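PDB 3IBY: Fe(2+) transporter FeoB from Legionella pneumophila, which probably transports ferrous iron across the bacterial inner membrane in a GTP-driven manner, the part described here being its cytosolic GTP-binding region. Local coordinates for residues A[115-120]-A[128-133]; A[142-147]-A[154-159]; A[189-194]-A[198-203]; A[205-210]-A[221-226]. All blocks are in the same frame, centred on the assembly; numbering follows the deposited sequence.

Contact 1: A[115-120]-A[128-133]; sequences VALNMM and ISIDTE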
loop_
_atom_site.group_PDB
_atom_site.type_symbol
_atom_site.label_atom_id
_atom_site.label_comp_id
_atom_site.label_asym_id
_atom_site.label_seq_id
_atom_site.Cartn_x
_atom_site.Cartn_y
_atom_site.Cartn_z
ATOM N N VAL A 115 -0.620 7.333 -5.866
ATOM C CA VAL A 115 -1.460 7.662 -4.726
ATOM C C VAL A 115 -2.609 8.522 -5.200
ATOM O O VAL A 115 -2.407 9.472 -5.964
ATOM C CB VAL A 115 -0.690 8.373 -3.653
ATOM C CG1 VAL A 115 -1.629 8.845 -2.564
ATOM C CG2 VAL A 115 0.315 7.449 -3.084
ATOM N N ALA A 116 -3.817 8.125 -4.804
ATOM C CA ALA A 116 -5.074 8.871 -5.044
ATOM C C ALA A 116 -5.429 9.510 -3.720
ATOM O O ALA A 116 -5.745 8.797 -2.779
ATOM C CB ALA A 116 -6.183 7.944 -5.450
ATOM N N LEU A 117 -5.326 10.837 -3.621
ATOM C CA LEU A 117 -5.398 11.536 -2.326
ATOM C C LEU A 117 -6.803 12.053 -2.267
ATOM O O LEU A 117 -7.132 13.062 -2.858
ATOM C CB LEU A 117 -4.376 12.657 -2.302
ATOM C CG LEU A 117 -3.674 13.154 -1.029
ATOM C CD1 LEU A 117 -3.628 14.661 -1.145
ATOM C CD2 LEU A 117 -4.325 12.712 0.271
ATOM N N ASN A 118 -7.651 11.273 -1.620
ATOM C CA ASN A 118 -9.090 11.465 -1.685
ATOM C C ASN A 118 -9.555 12.412 -0.556
ATOM O O ASN A 118 -8.785 12.762 0.319
ATOM C CB ASN A 118 -9.765 10.084 -1.624
ATOM C CG ASN A 118 -11.235 10.099 -2.029
ATOM O OD1 ASN A 118 -11.737 11.071 -2.626
ATOM N ND2 ASN A 118 -11.944 9.015 -1.695
ATOM N N MET A 119 -10.801 12.870 -0.644
ATOM C CA MET A 119 -11.487 13.634 0.401
ATOM C C MET A 119 -10.856 14.988 0.618
ATOM O O MET A 119 -10.812 15.526 1.748
ATOM C CB MET A 119 -11.508 12.856 1.690
ATOM C CG MET A 119 -11.969 11.422 1.547
ATOM S SD MET A 119 -13.688 11.293 1.097
ATOM C CE MET A 119 -14.123 9.718 1.855
ATOM N N MET A 120 -10.379 15.546 -0.477
ATOM C CA MET A 120 -9.742 16.842 -0.415
ATOM C C MET A 120 -10.736 17.928 0.067
ATOM O O MET A 120 -10.315 18.972 0.640
ATOM C CB MET A 120 -9.178 17.226 -1.786
ATOM C CG MET A 120 -8.056 16.365 -2.286
ATOM S SD MET A 120 -6.658 16.414 -1.197
ATOM C CE MET A 120 -5.977 18.071 -1.412
ATOM N N ILE A 128 -7.574 21.296 6.937
ATOM C CA ILE A 128 -6.365 20.503 6.693
ATOM C C ILE A 128 -5.802 20.881 5.323
ATOM O O ILE A 128 -6.491 20.819 4.296
ATOM C CB ILE A 128 -6.600 18.957 6.741
ATOM C CG1 ILE A 128 -7.207 18.518 8.092
ATOM C CG2 ILE A 128 -5.289 18.231 6.543
ATOM C CD1 ILE A 128 -7.845 17.077 8.134
ATOM N N SER A 129 -4.545 21.279 5.334
ATOM C CA SER A 129 -3.871 21.716 4.130
ATOM C C SER A 129 -2.745 20.756 3.868
ATOM O O SER A 129 -1.943 20.490 4.771
ATOM C CB SER A 129 -3.300 23.126 4.320
ATOM O OG SER A 129 -3.827 23.961 3.314
ATOM N N ILE A 130 -2.684 20.221 2.656
ATOM C CA ILE A 130 -1.635 19.282 2.294
ATOM C C ILE A 130 -0.911 19.853 1.080
ATOM O O ILE A 130 -1.541 20.224 0.082
ATOM C CB ILE A 130 -2.192 17.860 2.007
ATOM C CG1 ILE A 130 -2.731 17.230 3.297
ATOM C CG2 ILE A 130 -1.119 16.947 1.461
ATOM C CD1 ILE A 130 -3.708 16.121 3.059
ATOM N N ASP A 131 0.410 19.976 1.223
ATOM C CA ASP A 131 1.300 20.283 0.147
ATOM C C ASP A 131 1.461 19.020 -0.688
ATOM O O ASP A 131 2.191 18.116 -0.318
ATOM C CB ASP A 131 2.652 20.704 0.724
ATOM C CG ASP A 131 3.524 21.364 -0.283
ATOM O OD1 ASP A 131 4.273 22.263 0.117
ATOM O OD2 ASP A 131 3.465 20.992 -1.471
ATOM N N THR A 132 0.794 18.970 -1.830
ATOM C CA THR A 132 0.802 17.803 -2.704
ATOM C C THR A 132 2.127 17.571 -3.424
ATOM O O THR A 132 2.564 16.424 -3.613
ATOM C CB THR A 132 -0.332 17.957 -3.724
ATOM O OG1 THR A 132 -1.531 17.460 -3.110
ATOM C CG2 THR A 132 -0.025 17.235 -5.093
ATOM N N GLU A 133 2.738 18.674 -3.846
ATOM C CA GLU A 133 4.009 18.649 -4.547
ATOM C C GLU A 133 5.088 18.160 -3.600
ATOM O O GLU A 133 5.995 17.453 -4.034
ATOM C CB GLU A 133 4.363 20.031 -5.128
ATOM C CG GLU A 133 3.169 20.706 -5.904
ATOM C CD GLU A 133 3.581 21.631 -7.065
ATOM O OE1 GLU A 133 3.055 21.403 -8.188
ATOM O OE2 GLU A 133 4.418 22.567 -6.857
#

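Contact 2: A[142-147]-A[154-159]; sequences SVIPIQ and IPALQQ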
loop_
_atom_site.group_PDB
_atom_site.type_symbol
_atom_site.label_atom_id
_atom_site.label_comp_id
_atom_site.label_asym_id
_atom_site.label_seq_id
_atom_site.Cartn_x
_atom_site.Cartn_y
_atom_site.Cartn_z
ATOM N N SER A 142 3.692 9.534 -8.088
ATOM C CA SER A 142 2.574 10.434 -8.347
ATOM C C SER A 142 1.625 10.430 -7.167
ATOM O O SER A 142 1.253 9.353 -6.663
ATOM C CB SER A 142 1.782 10.006 -9.571
ATOM O OG SER A 142 2.596 10.060 -10.722
ATOM N N VAL A 143 1.286 11.638 -6.715
ATOM C CA VAL A 143 0.233 11.857 -5.705
ATOM C C VAL A 143 -0.846 12.692 -6.404
ATOM O O VAL A 143 -0.561 13.794 -6.867
ATOM C CB VAL A 143 0.761 12.580 -4.442
ATOM C CG1 VAL A 143 -0.309 12.599 -3.389
ATOM C CG2 VAL A 143 1.991 11.916 -3.902
ATOM N N ILE A 144 -2.044 12.129 -6.548
ATOM C CA ILE A 144 -3.064 12.728 -7.399
ATOM C C ILE A 144 -4.241 13.062 -6.517
ATOM O O ILE A 144 -4.937 12.159 -6.037
ATOM C CB ILE A 144 -3.518 11.793 -8.556
ATOM C CG1 ILE A 144 -2.331 11.431 -9.495
ATOM C CG2 ILE A 144 -4.694 12.422 -9.332
ATOM C CD1 ILE A 144 -1.786 12.552 -10.395
ATOM N N PRO A 145 -4.446 14.352 -6.259
ATOM C CA PRO A 145 -5.561 14.823 -5.460
ATOM C C PRO A 145 -6.885 14.631 -6.179
ATOM O O PRO A 145 -6.986 14.997 -7.355
ATOM C CB PRO A 145 -5.294 16.314 -5.316
ATOM C CG PRO A 145 -3.889 16.530 -5.737
ATOM C CD PRO A 145 -3.486 15.415 -6.588
ATOM N N ILE A 146 -7.871 14.062 -5.479
ATOM C CA ILE A 146 -9.218 13.795 -6.029
ATOM C C ILE A 146 -10.388 14.017 -5.046
ATOM O O ILE A 146 -10.202 14.262 -3.852
ATOM C CB ILE A 146 -9.335 12.329 -6.540
ATOM C CG1 ILE A 146 -9.223 11.317 -5.376
ATOM C CG2 ILE A 146 -8.276 12.037 -7.609
ATOM C CD1 ILE A 146 -9.723 9.919 -5.694
ATOM N N GLN A 147 -11.602 13.937 -5.584
ATOM C CA GLN A 147 -12.833 13.839 -4.790
ATOM C C GLN A 147 -13.727 12.845 -5.518
ATOM O O GLN A 147 -14.455 13.188 -6.457
ATOM C CB GLN A 147 -13.536 15.175 -4.662
ATOM C CG GLN A 147 -12.693 16.298 -4.110
ATOM C CD GLN A 147 -13.412 17.625 -4.158
ATOM O OE1 GLN A 147 -12.801 18.654 -4.370
ATOM N NE2 GLN A 147 -14.711 17.594 -4.001
ATOM N N ILE A 154 -10.485 12.363 -11.141
ATOM C CA ILE A 154 -10.506 11.085 -11.833
ATOM C C ILE A 154 -9.763 11.108 -13.162
ATOM O O ILE A 154 -9.054 10.184 -13.492
ATOM C CB ILE A 154 -11.975 10.602 -12.068
ATOM C CG1 ILE A 154 -12.557 9.872 -10.838
ATOM C CG2 ILE A 154 -12.059 9.661 -13.282
ATOM C CD1 ILE A 154 -11.714 9.902 -9.535
ATOM N N PRO A 155 -9.923 12.167 -13.945
ATOM C CA PRO A 155 -9.297 12.048 -15.266
ATOM C C PRO A 155 -7.787 12.094 -15.209
ATOM O O PRO A 155 -7.128 11.424 -15.988
ATOM C CB PRO A 155 -9.850 13.245 -16.013
ATOM C CG PRO A 155 -11.165 13.538 -15.320
ATOM C CD PRO A 155 -10.868 13.298 -13.873
ATOM N N ALA A 156 -7.257 12.868 -14.274
ATOM C CA ALA A 156 -5.825 12.992 -14.054
ATOM C C ALA A 156 -5.227 11.723 -13.439
ATOM O O ALA A 156 -4.098 11.344 -13.739
ATOM C CB ALA A 156 -5.559 14.189 -13.150
ATOM N N LEU A 157 -5.986 11.097 -12.538
ATOM C CA LEU A 157 -5.617 9.797 -11.934
ATOM C C LEU A 157 -5.616 8.717 -13.009
ATOM O O LEU A 157 -4.774 7.841 -13.000
ATOM C CB LEU A 157 -6.595 9.417 -10.850
ATOM C CG LEU A 157 -6.354 8.065 -10.228
ATOM C CD1 LEU A 157 -5.196 8.162 -9.276
ATOM C CD2 LEU A 157 -7.612 7.555 -9.514
ATOM N N GLN A 158 -6.567 8.812 -13.934
ATOM C CA GLN A 158 -6.612 7.931 -15.089
ATOM C C GLN A 158 -5.361 8.174 -15.880
ATOM O O GLN A 158 -4.658 7.264 -16.185
ATOM C CB GLN A 158 -7.846 8.209 -15.941
ATOM C CG GLN A 158 -9.187 7.646 -15.393
ATOM C CD GLN A 158 -10.410 8.222 -16.153
ATOM O OE1 GLN A 158 -10.270 9.152 -16.939
ATOM N NE2 GLN A 158 -11.587 7.665 -15.923
ATOM N N GLN A 159 -5.084 9.419 -16.206
ATOM C CA GLN A 159 -3.912 9.741 -17.013
ATOM C C GLN A 159 -2.638 9.185 -16.360
ATOM O O GLN A 159 -1.882 8.445 -16.978
ATOM C CB GLN A 159 -3.806 11.243 -17.219
ATOM C CG GLN A 159 -3.480 11.614 -18.638
ATOM C CD GLN A 159 -4.534 11.119 -19.603
ATOM O OE1 GLN A 159 -5.731 11.162 -19.295
ATOM N NE2 GLN A 159 -4.097 10.607 -20.757
#

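Contact 3: A[189-194]-A[198-203]; sequences QLISKG and SFAYYF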
loop_
_atom_site.group_PDB
_atom_site.type_symbol
_atom_site.label_atom_id
_atom_site.label_comp_id
_atom_site.label_asym_id
_atom_site.label_seq_id
_atom_site.Cartn_x
_atom_site.Cartn_y
_atom_site.Cartn_z
ATOM N N GLN A 189 19.300 -14.652 3.945
ATOM C CA GLN A 189 18.724 -15.981 4.143
ATOM C C GLN A 189 17.714 -16.265 3.005
ATOM O O GLN A 189 17.840 -17.275 2.287
ATOM C CB GLN A 189 18.030 -16.027 5.511
ATOM C CG GLN A 189 17.963 -17.384 6.257
ATOM C CD GLN A 189 17.631 -17.211 7.788
ATOM O OE1 GLN A 189 17.512 -16.088 8.292
ATOM N NE2 GLN A 189 17.500 -18.335 8.511
ATOM N N LEU A 190 16.753 -15.348 2.817
ATOM C CA LEU A 190 15.718 -15.482 1.783
ATOM C C LEU A 190 16.274 -15.563 0.357
ATOM O O LEU A 190 15.857 -16.420 -0.413
ATOM C CB LEU A 190 14.696 -14.334 1.865
ATOM C CG LEU A 190 13.893 -14.266 3.161
ATOM C CD1 LEU A 190 12.839 -13.238 3.081
ATOM C CD2 LEU A 190 13.305 -15.634 3.508
ATOM N N ILE A 191 17.205 -14.678 0.002
ATOM C CA ILE A 191 17.802 -14.712 -1.338
ATOM C C ILE A 191 18.444 -16.079 -1.602
ATOM O O ILE A 191 18.204 -16.680 -2.645
ATOM C CB ILE A 191 18.815 -13.562 -1.546
ATOM C CG1 ILE A 191 18.091 -12.209 -1.565
ATOM C CG2 ILE A 191 19.552 -13.716 -2.840
ATOM C CD1 ILE A 191 18.956 -11.022 -1.218
ATOM N N SER A 192 19.203 -16.591 -0.637
ATOM C CA SER A 192 19.842 -17.924 -0.760
ATOM C C SER A 192 18.838 -19.053 -0.920
ATOM O O SER A 192 19.106 -20.037 -1.634
ATOM C CB SER A 192 20.678 -18.253 0.484
ATOM O OG SER A 192 21.598 -17.230 0.765
ATOM N N LYS A 193 17.725 -18.920 -0.188
ATOM C CA LYS A 193 16.590 -19.821 -0.286
ATOM C C LYS A 193 16.128 -19.942 -1.736
ATOM O O LYS A 193 15.575 -20.963 -2.120
ATOM C CB LYS A 193 15.437 -19.325 0.600
ATOM C CG LYS A 193 15.116 -20.208 1.794
ATOM C CD LYS A 193 14.344 -21.474 1.351
ATOM C CE LYS A 193 14.454 -22.621 2.380
ATOM N NZ LYS A 193 14.100 -23.972 1.810
ATOM N N GLY A 194 16.370 -18.897 -2.529
ATOM C CA GLY A 194 16.010 -18.851 -3.928
ATOM C C GLY A 194 15.038 -17.731 -4.235
ATOM O O GLY A 194 14.698 -17.517 -5.375
ATOM N N SER A 198 13.159 -8.406 -5.061
ATOM C CA SER A 198 11.949 -7.669 -4.697
ATOM C C SER A 198 11.209 -8.350 -3.556
ATOM O O SER A 198 10.940 -7.743 -2.504
ATOM C CB SER A 198 11.010 -7.586 -5.911
ATOM O OG SER A 198 10.641 -8.898 -6.370
ATOM N N PHE A 199 10.897 -9.626 -3.765
ATOM C CA PHE A 199 10.121 -10.346 -2.791
ATOM C C PHE A 199 10.871 -10.545 -1.452
ATOM O O PHE A 199 10.244 -10.492 -0.385
ATOM C CB PHE A 199 9.648 -11.694 -3.319
ATOM C CG PHE A 199 8.698 -12.338 -2.394
ATOM C CD1 PHE A 199 7.406 -11.855 -2.276
ATOM C CD2 PHE A 199 9.111 -13.342 -1.536
ATOM C CE1 PHE A 199 6.534 -12.397 -1.364
ATOM C CE2 PHE A 199 8.218 -13.885 -0.603
ATOM C CZ PHE A 199 6.941 -13.404 -0.520
ATOM N N ALA A 200 12.184 -10.784 -1.510
ATOM C CA ALA A 200 12.960 -11.029 -0.303
ATOM C C ALA A 200 12.983 -9.799 0.576
ATOM O O ALA A 200 12.790 -9.906 1.811
ATOM C CB ALA A 200 14.350 -11.433 -0.628
ATOM N N TYR A 201 13.202 -8.632 -0.045
ATOM C CA TYR A 201 13.186 -7.388 0.706
ATOM C C TYR A 201 11.850 -7.304 1.402
ATOM O O TYR A 201 11.806 -7.085 2.608
ATOM C CB TYR A 201 13.422 -6.143 -0.168
ATOM C CG TYR A 201 13.413 -4.824 0.621
ATOM C CD1 TYR A 201 14.593 -4.243 1.110
ATOM C CD2 TYR A 201 12.237 -4.171 0.888
ATOM C CE1 TYR A 201 14.574 -3.035 1.841
ATOM C CE2 TYR A 201 12.219 -2.978 1.608
ATOM C CZ TYR A 201 13.370 -2.415 2.079
ATOM O OH TYR A 201 13.280 -1.235 2.781
ATOM N N TYR A 202 10.766 -7.505 0.656
ATOM C CA TYR A 202 9.417 -7.262 1.186
ATOM C C TYR A 202 9.055 -8.284 2.245
ATOM O O TYR A 202 8.557 -7.942 3.289
ATOM C CB TYR A 202 8.371 -7.299 0.048
ATOM C CG TYR A 202 6.914 -7.370 0.477
ATOM C CD1 TYR A 202 6.167 -6.223 0.717
ATOM C CD2 TYR A 202 6.280 -8.589 0.610
ATOM C CE1 TYR A 202 4.824 -6.296 1.078
ATOM C CE2 TYR A 202 4.946 -8.669 0.989
ATOM C CZ TYR A 202 4.216 -7.526 1.223
ATOM O OH TYR A 202 2.879 -7.661 1.599
ATOM N N PHE A 203 9.310 -9.542 1.962
ATOM C CA PHE A 203 8.919 -10.622 2.844
ATOM C C PHE A 203 9.659 -10.592 4.207
ATOM O O PHE A 203 9.115 -11.015 5.245
ATOM C CB PHE A 203 9.173 -11.928 2.100
ATOM C CG PHE A 203 8.736 -13.140 2.840
ATOM C CD1 PHE A 203 7.630 -13.102 3.691
ATOM C CD2 PHE A 203 9.422 -14.349 2.669
ATOM C CE1 PHE A 203 7.220 -14.247 4.361
ATOM C CE2 PHE A 203 9.024 -15.495 3.332
ATOM C CZ PHE A 203 7.925 -15.453 4.184
#

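Contact 4: A[205-210]-A[221-226]; sequences RRLAEG and ESLLIK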
loop_
_atom_site.group_PDB
_atom_site.type_symbol
_atom_site.label_atom_id
_atom_site.label_comp_id
_atom_site.label_asym_id
_atom_site.label_seq_id
_atom_site.Cartn_x
_atom_site.Cartn_y
_atom_site.Cartn_z
ATOM N N ARG A 205 10.563 -7.781 5.910
ATOM C CA ARG A 205 9.864 -6.793 6.732
ATOM C C ARG A 205 8.612 -7.383 7.333
ATOM O O ARG A 205 8.331 -7.174 8.500
ATOM C CB ARG A 205 9.525 -5.545 5.928
ATOM C CG ARG A 205 10.658 -4.494 5.870
ATOM C CD ARG A 205 11.877 -5.040 5.209
ATOM N NE ARG A 205 13.015 -4.153 5.315
ATOM C CZ ARG A 205 14.268 -4.533 5.071
ATOM N NH1 ARG A 205 14.552 -5.786 4.706
ATOM N NH2 ARG A 205 15.245 -3.658 5.171
ATOM N N ARG A 206 7.876 -8.159 6.559
ATOM C CA ARG A 206 6.672 -8.772 7.089
ATOM C C ARG A 206 6.975 -9.770 8.219
ATOM O O ARG A 206 6.323 -9.770 9.285
ATOM C CB ARG A 206 5.874 -9.411 5.943
ATOM C CG ARG A 206 4.833 -8.494 5.276
ATOM C CD ARG A 206 4.910 -7.027 5.733
ATOM N NE ARG A 206 5.376 -6.170 4.654
ATOM C CZ ARG A 206 5.889 -4.960 4.797
ATOM N NH1 ARG A 206 6.091 -4.393 5.982
ATOM N NH2 ARG A 206 6.222 -4.306 3.709
ATOM N N LEU A 207 7.953 -10.623 7.976
ATOM C CA LEU A 207 8.428 -11.533 9.011
ATOM C C LEU A 207 8.805 -10.744 10.263
ATOM O O LEU A 207 8.370 -11.063 11.367
ATOM C CB LEU A 207 9.638 -12.308 8.499
ATOM C CG LEU A 207 9.416 -13.722 7.991
ATOM C CD1 LEU A 207 7.943 -13.918 7.614
ATOM C CD2 LEU A 207 10.395 -14.041 6.840
ATOM N N ALA A 208 9.598 -9.696 10.063
ATOM C CA ALA A 208 10.034 -8.809 11.140
ATOM C C ALA A 208 8.861 -8.285 11.921
ATOM O O ALA A 208 8.950 -8.065 13.112
ATOM C CB ALA A 208 10.824 -7.652 10.575
ATOM N N GLU A 209 7.745 -8.088 11.251
ATOM C CA GLU A 209 6.573 -7.577 11.930
ATOM C C GLU A 209 5.794 -8.666 12.588
ATOM O O GLU A 209 4.903 -8.380 13.402
ATOM C CB GLU A 209 5.707 -6.821 10.957
ATOM C CG GLU A 209 6.421 -5.528 10.470
ATOM C CD GLU A 209 5.747 -4.890 9.274
ATOM O OE1 GLU A 209 4.544 -5.152 9.056
ATOM O OE2 GLU A 209 6.442 -4.124 8.571
ATOM N N GLY A 210 6.150 -9.910 12.268
ATOM C CA GLY A 210 5.504 -11.067 12.850
ATOM C C GLY A 210 4.402 -11.622 11.958
ATOM O O GLY A 210 3.394 -12.132 12.465
ATOM N N GLU A 221 7.214 -20.454 10.121
ATOM C CA GLU A 221 7.079 -20.584 11.565
ATOM C C GLU A 221 8.430 -20.783 12.241
ATOM O O GLU A 221 8.618 -20.391 13.389
ATOM C CB GLU A 221 6.077 -21.675 11.909
ATOM C CG GLU A 221 4.643 -21.212 11.678
ATOM C CD GLU A 221 3.730 -22.322 11.201
ATOM O OE1 GLU A 221 3.971 -23.496 11.588
ATOM O OE2 GLU A 221 2.775 -22.014 10.433
ATOM N N SER A 222 9.372 -21.363 11.509
ATOM C CA SER A 222 10.725 -21.552 12.016
ATOM C C SER A 222 11.422 -20.205 12.109
ATOM O O SER A 222 11.868 -19.814 13.172
ATOM C CB SER A 222 11.517 -22.567 11.156
ATOM O OG SER A 222 11.189 -22.454 9.778
ATOM N N LEU A 223 11.480 -19.471 11.012
ATOM C CA LEU A 223 12.023 -18.116 11.083
ATOM C C LEU A 223 11.428 -17.237 12.216
ATOM O O LEU A 223 12.166 -16.541 12.902
ATOM C CB LEU A 223 11.868 -17.401 9.743
ATOM C CG LEU A 223 12.826 -17.781 8.620
ATOM C CD1 LEU A 223 12.880 -16.628 7.627
ATOM C CD2 LEU A 223 14.223 -18.108 9.134
ATOM N N LEU A 224 10.105 -17.286 12.399
ATOM C CA LEU A 224 9.399 -16.464 13.415
ATOM C C LEU A 224 9.854 -16.755 14.852
ATOM O O LEU A 224 9.879 -15.857 15.693
ATOM C CB LEU A 224 7.848 -16.605 13.329
ATOM C CG LEU A 224 7.076 -15.691 12.345
ATOM C CD1 LEU A 224 5.523 -15.930 12.319
ATOM C CD2 LEU A 224 7.377 -14.211 12.622
ATOM N N ILE A 225 10.185 -18.000 15.148
ATOM C CA ILE A 225 10.650 -18.291 16.489
ATOM C C ILE A 225 12.084 -17.810 16.584
ATOM O O ILE A 225 12.485 -17.270 17.623
ATOM C CB ILE A 225 10.469 -19.748 16.900
ATOM C CG1 ILE A 225 10.923 -20.699 15.789
ATOM C CG2 ILE A 225 9.024 -19.964 17.245
ATOM C CD1 ILE A 225 10.785 -22.151 16.117
ATOM N N LYS A 226 12.821 -17.934 15.482
ATOM C CA LYS A 226 14.179 -17.437 15.423
ATOM C C LYS A 226 14.235 -15.937 15.714
ATOM O O LYS A 226 15.186 -15.466 16.341
ATOM C CB LYS A 226 14.791 -17.708 14.060
ATOM C CG LYS A 226 16.292 -17.440 13.981
ATOM C CD LYS A 226 16.654 -16.737 12.686
ATOM C CE LYS A 226 18.153 -16.536 12.545
ATOM N NZ LYS A 226 18.728 -17.319 11.399
#

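Contact 1: A[115-120]-A[128-133]
Leu117 CD1 reaches from strand 113-118 to both Ile130 and Thr132, and this one methyl makes the close part of the contact. It lies 4.3 Å from Ile130 CG2 and 4.0 Å from Thr132 OG1, the second being van der Waals contact rather than a hydrogen bond. Leu117 and Thr132 run past each other in opposite senses, so they meet alongside. Thr132 has CG2 anti to its backbone N (chi1, measured to OG1, is -85°), which leaves the hydroxyl, not the methyl, facing the leucine. The packed side continues outside the two segments: Leu117 also rests on Ile91 and Val143, while Ile130 shares Ala93 with it.

Toward solvent the contact thins out. Met120 curls its chain this way, but Met120 CE stays 4.8 Å from Thr132 OG1 and the side chain leans on Pro145 instead. Ser129 points its CB away, and exposed Asp131 spends OD2 on Lys134 N, capping the start of helix 132-139. Only 140 Å² is buried between the segments in all.

The end of strand 113-118 runs into the guanine-recognition motif of the G domain, Asn118 to Asp121, a predicted GTP site. Asn118 OD1 takes a weak bond from Met119 N (2.8 Å, 137°) and a second from Ala148 N, and ND2 donates to Cys12 O, so the amide has three backbone partners. With no hydrogen bond joining 115-120 to 128-133, the chemistry implies that apolar packing on Leu117 joins them, while the polar bonds probably help to order the predicted nucleotide-binding end.

Contact 2: A[142-147]-A[154-159]
Ile144 and Ile146 press against Ala156, Leu157 and Ile154 in a strand-loop-helix unit: edge strand 143-145 of the G-domain sheet, then helix 154-162 packed back over it. The closest touch is Ile144 CG2, which comes within 3.7 Å of Leu157 N and 3.9 Å of Leu157 CB. The same methyl reaches Ala156 CB at 4.3 Å, at the more exposed margin. It gets there because CG2 stands anti to the backbone N of Ile144 (chi1, measured to CG1, is -61°), with CG1 beside that N.

Just past the strand, Ile146 has CG1 between its backbone N and carbonyl carbon (chi1 66°), and it meets the first turn of the helix with two branches. One, CG2, faces the backbone; the other sends CD1 out to Ile154.

The next shell backs both sides. Leu17 of helix 14-22, which begins within the probable P-loop, touches Ile146, Ile154 and Leu157 alike, and Leu157 also lies on Val114 and Ala116 of the neighbouring strand. Backbone hydrogen bonds from Ile144 and Ile146 to Leu117 hold the strand in the sheet, and Ile146 packs on Asn118. This apolar layer thus lies next to Asn118 and Gln147, both predicted to bind GTP. Ile146 CG2 stands 4.2 Å from Ile154 N, and Ile146 CD1 meets Ile154 CD1 at 4.3 Å.

Contact 3: A[189-194]-A[198-203]
Leu190 meets Ala200 and Phe203 by two torsions: CG lies anti to the carbonyl carbon, beside the backbone N (chi1 -63°), and chi2 near 180° carries CD1 straight outward. Phe203 answers with CG anti to its own N, which places CD2 by the leucine's CD1. The two side chains cross at about a right angle, and Leu190 CD1 approaches the ring obliquely, 3.6 Å from Phe203 CD2. That methyl also lies 3.6 Å from Ala200 O.

Nearer the backbones, the helices come close where Ala200 has little bulk: its CB is 3.8 Å from Leu190 CB and 3.9 Å from Ile191 CG1. The segment axes are 9.2 Å apart at an angle of 143°, roughly antiparallel, making a helical hairpin. Gly194, with its positive phi, ends the first helix in a Schellman motif just before the turn.

Helix 219-229 packs alongside, with Phe219 against Leu190 and Thr220 against Phe203. No hydrogen bond crosses between the helices, and Ala200 O, the polar atom the leucine presses on, is engaged by Ser204 OG, so the helix interface here is probably held by apolar packing.

Contact 4: A[205-210]-A[221-226]
Leu207 and Leu223 meet on a slant, methyl against methyl, with Leu207 CD2 3.7 Å from Leu223 CD1. Leu223 holds CG anti to its carbonyl carbon and beside its backbone N (chi1 -76°), and its CB already points at the opposite helix. Leu224, one residue on, works differently: it lays a methyl over the end of helix 197-209 instead of meeting another side chain. Its CD2 is 3.5 Å from Leu207 O and 3.7 Å from Gly210 CA.

The surface that Leu224 meets is made by the helix terminus. Gly210 has positive phi in a Schellman motif, and its N bonds back to Leu207 O at 2.7 Å, so the carbonyl under the methyl already has a partner.

On another side of the same helix turn, away from the leucines, Arg206 and Glu209 form a salt bridge, NH1 to OE2 at 2.6 Å; the hydrogen bond within it is weak, with an N-H...O angle of 118°. The Glu209 carboxyl carbon lies at the edge of the guanidinium, in its plane, while Arg205 CB lies above one face, toward its rim. Arg206 NH2 has a second anionic partner in Glu108.

Around this packing, helix 177-193 supports Leu223 through Leu186 and Gln189 and touches Ala208 through Leu183. Helix 234-253 lies against the same Ala208 through Leu234 and Leu238, so helix 197-209 is packed between its neighbours in the all-helical part of the chain.

In the fold
Following the chain from the N terminus, the four contacts come in series; none nests in or crosses another. Contact 1 closes the loop carrying helix 120-125, and contact 2 closes the connection that includes Ala148 and His149. These two touch, since strands 113-118 and 143-145 are neighbours in the G-domain sheet. The chain then leaves through helix 154-162 for the helical part, where contact 3 closes the short turn between helices 177-193 and 197-209, and contact 4 the longer, partly unmodelled link to helix 219-229. Contacts 3 and 4 share helix 197-209, and lie across the chain's centre from the first pair, with centres about 33 to 37 Å apart.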